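Local coordinates for 5-formyltetrahydrofolate cyclo-ligase family protein (Bacillus anthracis, PDB 2JCB) that probably catalyses the ATP-dependent cyclisation of 5-formyltetrahydrofolate to 5,10-methenyltetrahydrofolate, and binds ADP and magnesium, at residues 32-35 with 36-40; 106-109 with 110-113. All coordinates share one frame; numbering follows the deposited sequence.

Interaction 1. Residues 32-35 with 36-40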
loop_
_atom_site.group_PDB
_atom_site.type_symbol
_atom_site.label_atom_id
_atom_site.label_comp_id
_atom_site.label_asym_id
_atom_site.label_seq_id
_atom_site.Cartn_x
_atom_site.Cartn_y
_atom_site.Cartn_z
ATOM N N TYR A 32 -4.606 10.255 13.373
ATOM C CA TYR A 32 -5.071 9.490 12.191
ATOM C C TYR A 32 -5.750 10.371 11.158
ATOM O O TYR A 32 -5.410 10.282 9.969
ATOM C CB TYR A 32 -6.020 8.377 12.676
ATOM C CG TYR A 32 -6.716 7.673 11.584
ATOM C CD1 TYR A 32 -6.066 6.706 10.818
ATOM C CD2 TYR A 32 -8.064 7.934 11.354
ATOM C CE1 TYR A 32 -6.735 6.079 9.783
ATOM C CE2 TYR A 32 -8.733 7.317 10.334
ATOM C CZ TYR A 32 -8.071 6.375 9.571
ATOM O OH TYR A 32 -8.810 5.790 8.606
ATOM N N THR A 33 -6.712 11.191 11.594
ATOM C CA THR A 33 -7.522 11.975 10.668
ATOM C C THR A 33 -6.659 13.055 10.009
ATOM O O THR A 33 -6.635 13.157 8.784
ATOM C CB THR A 33 -8.714 12.596 11.358
ATOM O OG1 THR A 33 -9.543 11.573 11.932
ATOM C CG2 THR A 33 -9.542 13.475 10.400
ATOM N N THR A 34 -5.982 13.853 10.832
ATOM C CA THR A 34 -5.170 14.991 10.313
ATOM C C THR A 34 -4.023 14.539 9.403
ATOM O O THR A 34 -3.888 15.030 8.260
ATOM C CB THR A 34 -4.627 15.857 11.488
ATOM O OG1 THR A 34 -5.710 16.306 12.306
ATOM C CG2 THR A 34 -3.894 17.098 10.961
ATOM N N LEU A 35 -3.249 13.556 9.864
ATOM C CA LEU A 35 -2.098 13.037 9.109
ATOM C C LEU A 35 -2.592 12.360 7.816
ATOM O O LEU A 35 -2.009 12.547 6.740
ATOM C CB LEU A 35 -1.250 12.086 9.962
ATOM C CG LEU A 35 -0.455 12.585 11.170
ATOM C CD1 LEU A 35 0.260 11.475 11.896
ATOM C CD2 LEU A 35 0.551 13.646 10.791
ATOM N N SER A 36 -3.689 11.603 7.900
ATOM C CA SER A 36 -4.181 10.936 6.671
ATOM C C SER A 36 -4.568 11.994 5.636
ATOM O O SER A 36 -4.273 11.822 4.451
ATOM C CB SER A 36 -5.404 10.053 6.924
ATOM O OG SER A 36 -4.980 8.829 7.504
ATOM N N GLU A 37 -5.224 13.052 6.113
ATOM C CA GLU A 37 -5.629 14.201 5.278
ATOM C C GLU A 37 -4.415 14.873 4.608
ATOM O O GLU A 37 -4.460 15.165 3.393
ATOM C CB GLU A 37 -6.388 15.221 6.141
ATOM C CG GLU A 37 -7.887 14.943 6.119
ATOM C CD GLU A 37 -8.730 15.564 7.288
ATOM O OE1 GLU A 37 -8.249 16.483 8.031
ATOM O OE2 GLU A 37 -9.907 15.109 7.434
ATOM N N GLN A 38 -3.370 15.130 5.409
ATOM C CA GLN A 38 -2.145 15.799 4.898
ATOM C C GLN A 38 -1.463 14.954 3.833
ATOM O O GLN A 38 -1.019 15.467 2.801
ATOM C CB GLN A 38 -1.171 16.123 6.031
ATOM C CG GLN A 38 -1.747 17.194 6.914
ATOM C CD GLN A 38 -0.869 17.532 8.107
ATOM O OE1 GLN A 38 0.199 16.956 8.289
ATOM N NE2 GLN A 38 -1.339 18.473 8.945
ATOM N N ILE A 39 -1.393 13.636 4.069
ATOM C CA ILE A 39 -0.616 12.740 3.243
ATOM C C ILE A 39 -1.316 12.687 1.910
ATOM O O ILE A 39 -0.640 12.791 0.859
ATOM C CB ILE A 39 -0.517 11.386 3.861
ATOM C CG1 ILE A 39 0.510 11.463 5.022
ATOM C CG2 ILE A 39 -0.114 10.341 2.865
ATOM C CD1 ILE A 39 0.460 10.286 6.033
ATOM N N VAL A 40 -2.645 12.529 1.933
ATOM C CA VAL A 40 -3.400 12.420 0.680
ATOM C C VAL A 40 -3.439 13.721 -0.098
ATOM O O VAL A 40 -3.339 13.692 -1.319
ATOM C CB VAL A 40 -4.821 11.731 0.792
ATOM C CG1 VAL A 40 -4.610 10.287 1.372
ATOM C CG2 VAL A 40 -5.846 12.587 1.512
HETATM O O HOH W 1 -5.299 17.694 7.788
#
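Tyr-32 O takes two hydrogen bonds from Ser-36. Tyr-32 O accepts from Ser-36 N at 3.0 Å and from Ser-36 OG at 2.9 Å. The two donors come from opposite faces of the carbonyl plane. OG lies beside the Ser-36 backbone N (chi1 -78°), which turns the hydroxyl back toward this carbonyl one turn earlier. The hydroxyl also sits over one face of the Tyr-32 ring, offset toward the rim. It is further hydrogen-bonded to Asn-66 N of a neighbouring loop.

Three more backbone bonds run from Glu-37, Gln-38 and Ile-39 to Thr-33, Thr-34 and Leu-35. A water donates to both Thr-34 O and Glu-37 OE1, bridging carbonyl and carboxylate.

Two pairs of side chains pack together. Glu-37 lies alongside Thr-33, with Glu-37 OE2 3.4 Å from Thr-33 CG2. Gln-38 lies alongside Thr-34, with Gln-38 NE2 3.5 Å from Thr-34 CG2. The hydroxyls of these threonines bond one turn back instead, to Lys-29 O and Glu-30 OE2. Separately, Ile-39 CG1 packs against the backbone, 3.2 Å from Leu-35 O.

The pattern is that of an alpha helix with i to i+4 bonds, in which a buried serine bonds back to the preceding turn.

Interaction 2. Residues 106-109 with 110-113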
loop_
_atom_site.group_PDB
_atom_site.type_symbol
_atom_site.label_atom_id
_atom_site.label_comp_id
_atom_site.label_asym_id
_atom_site.label_seq_id
_atom_site.Cartn_x
_atom_site.Cartn_y
_atom_site.Cartn_z
ATOM N N THR A 106 -16.617 -8.763 2.610
ATOM C CA THR A 106 -15.698 -9.011 3.704
ATOM C C THR A 106 -15.330 -10.477 3.672
ATOM O O THR A 106 -16.189 -11.351 3.866
ATOM C CB THR A 106 -16.285 -8.643 5.089
ATOM O OG1 THR A 106 -17.071 -7.440 4.998
ATOM C CG2 THR A 106 -15.139 -8.445 6.122
ATOM N N VAL A 107 -14.050 -10.730 3.417
ATOM C CA VAL A 107 -13.502 -12.084 3.322
ATOM C C VAL A 107 -12.866 -12.523 4.649
ATOM O O VAL A 107 -12.206 -13.562 4.705
ATOM C CB VAL A 107 -12.468 -12.208 2.175
ATOM C CG1 VAL A 107 -13.155 -12.198 0.792
ATOM C CG2 VAL A 107 -11.403 -11.113 2.290
ATOM N N TYR A 108 -13.050 -11.710 5.694
ATOM C CA TYR A 108 -12.873 -12.113 7.110
ATOM C C TYR A 108 -12.587 -10.954 8.068
ATOM O O TYR A 108 -11.641 -10.178 7.861
ATOM C CB TYR A 108 -11.887 -13.292 7.313
ATOM C CG TYR A 108 -10.376 -13.018 7.354
ATOM C CD1 TYR A 108 -9.776 -12.435 8.479
ATOM C CD2 TYR A 108 -9.539 -13.434 6.310
ATOM C CE1 TYR A 108 -8.384 -12.218 8.546
ATOM C CE2 TYR A 108 -8.139 -13.229 6.366
ATOM C CZ TYR A 108 -7.569 -12.622 7.493
ATOM O OH TYR A 108 -6.198 -12.417 7.576
ATOM N N MET A 109 -13.418 -10.870 9.113
ATOM C CA MET A 109 -13.333 -9.839 10.158
ATOM C C MET A 109 -13.354 -8.407 9.594
ATOM O O MET A 109 -14.414 -7.775 9.527
ATOM C CB MET A 109 -12.123 -10.077 11.083
ATOM C CG MET A 109 -12.335 -9.647 12.546
ATOM S SD MET A 109 -10.914 -10.050 13.607
ATOM C CE MET A 109 -11.415 -9.322 15.172
ATOM N N ASN A 110 -12.200 -7.907 9.165
ATOM C CA ASN A 110 -12.107 -6.540 8.657
ATOM C C ASN A 110 -11.575 -6.434 7.225
ATOM O O ASN A 110 -11.379 -5.328 6.715
ATOM C CB ASN A 110 -11.224 -5.689 9.586
ATOM C CG ASN A 110 -11.805 -5.543 10.978
ATOM O OD1 ASN A 110 -11.471 -6.315 11.889
ATOM N ND2 ASN A 110 -12.691 -4.561 11.154
ATOM N N LEU A 111 -11.339 -7.573 6.579
ATOM C CA LEU A 111 -10.604 -7.580 5.323
ATOM C C LEU A 111 -11.555 -7.564 4.117
ATOM O O LEU A 111 -12.309 -8.508 3.901
ATOM C CB LEU A 111 -9.677 -8.792 5.286
ATOM C CG LEU A 111 -8.458 -8.746 4.366
ATOM C CD1 LEU A 111 -7.305 -8.022 5.049
ATOM C CD2 LEU A 111 -8.042 -10.171 3.993
ATOM N N ARG A 112 -11.514 -6.485 3.344
ATOM C CA ARG A 112 -12.462 -6.293 2.238
ATOM C C ARG A 112 -11.813 -6.567 0.905
ATOM O O ARG A 112 -10.704 -6.072 0.652
ATOM C CB ARG A 112 -13.065 -4.872 2.268
ATOM C CG ARG A 112 -13.591 -4.549 3.643
ATOM C CD ARG A 112 -14.734 -3.572 3.691
ATOM N NE ARG A 112 -15.816 -3.763 2.711
ATOM C CZ ARG A 112 -16.854 -4.587 2.843
ATOM N NH1 ARG A 112 -16.974 -5.366 3.907
ATOM N NH2 ARG A 112 -17.786 -4.636 1.903
ATOM N N GLU A 113 -12.508 -7.319 0.040
ATOM C CA GLU A 113 -11.985 -7.659 -1.292
ATOM C C GLU A 113 -13.043 -7.574 -2.387
ATOM O O GLU A 113 -14.210 -7.748 -2.100
ATOM C CB GLU A 113 -11.368 -9.059 -1.291
ATOM C CG GLU A 113 -10.069 -9.141 -0.463
ATOM C CD GLU A 113 -9.372 -10.475 -0.584
ATOM O OE1 GLU A 113 -10.076 -11.516 -0.652
ATOM O OE2 GLU A 113 -8.121 -10.473 -0.592
#
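Thr-106 faces Arg-112 across the hairpin as an antiparallel non-hydrogen-bonded pair. Both side chains are on the same face. The approach of the threonine hydroxyl to the guanidinium is too close in the model, so its detail is doubtful. Thr-106 CA makes a CA-H...O contact of 3.4 Å with Leu-111 O.

The chain turns a corner at Val-107. Val-107 N donates to the same Leu-111 O at 2.9 Å. The Val-107 side chain crosses that of Glu-113 at about a right angle. CG1 lies beside the backbone N (chi1 -73°), and CG2 takes the place between N and the carbonyl carbon. From there Val-107 CG2 touches Glu-113 OE1 at 3.3 Å and Leu-111 CD2 at 3.9 Å.

Tyr-108 lies alongside Leu-111, both side chains pointing the same way. Leu-111 CD2 meets the ring obliquely, 3.9 Å from Tyr-108 CE2. The backbone closes the turn here: Leu-111 N donates to Tyr-108 O at 2.9 Å.

Met-109 and Asn-110 occupy the two corners of this four-residue beta turn. Met-109 has a positive phi (55°), and the turn is closest to type II', though distorted. The extended Met-109 side chain crosses that of Asn-110 obliquely. CG of Met-109 lies 3.5 Å from Asn-110 OD1.

The result is a tight, largely exposed beta hairpin of strands 104-108 and 111-114. Backbone bonds between Glu-113 and Glu-105 continue the pairing. Glu-113 OE2 accepts from Cys-86 N, linking the base of the hairpin to strand 80-87 of the main sheet. Asn-110 and Leu-111 touch Met-61, and Arg-112 touches Leu-59, on the loop that follows strand 54-56.

In the fold
From the N terminus, interaction 1 comes first, as successive turns within helix 29-44. It closes no loop beyond a helical turn. The chain then passes through helix 47-51, strand 54-56, helix 68-76 and strands 80-87 and 92-98. Interaction 2 follows, closing the short hairpin of strands 104-108 and 111-114. The two are in series, neither nested nor crossed. The centres of interactions 1 and 2 are about 24 Å apart, and the nearest atoms of interactions 1 and 2 about 11 Å apart. The loop between strand 54-56 and helix 68-76 relates them: Asn-66 meets the helix, while Leu-59 and Met-61 meet the hairpin. Interaction 2 lies on a two-strand sheet separate from the main mixed sheet.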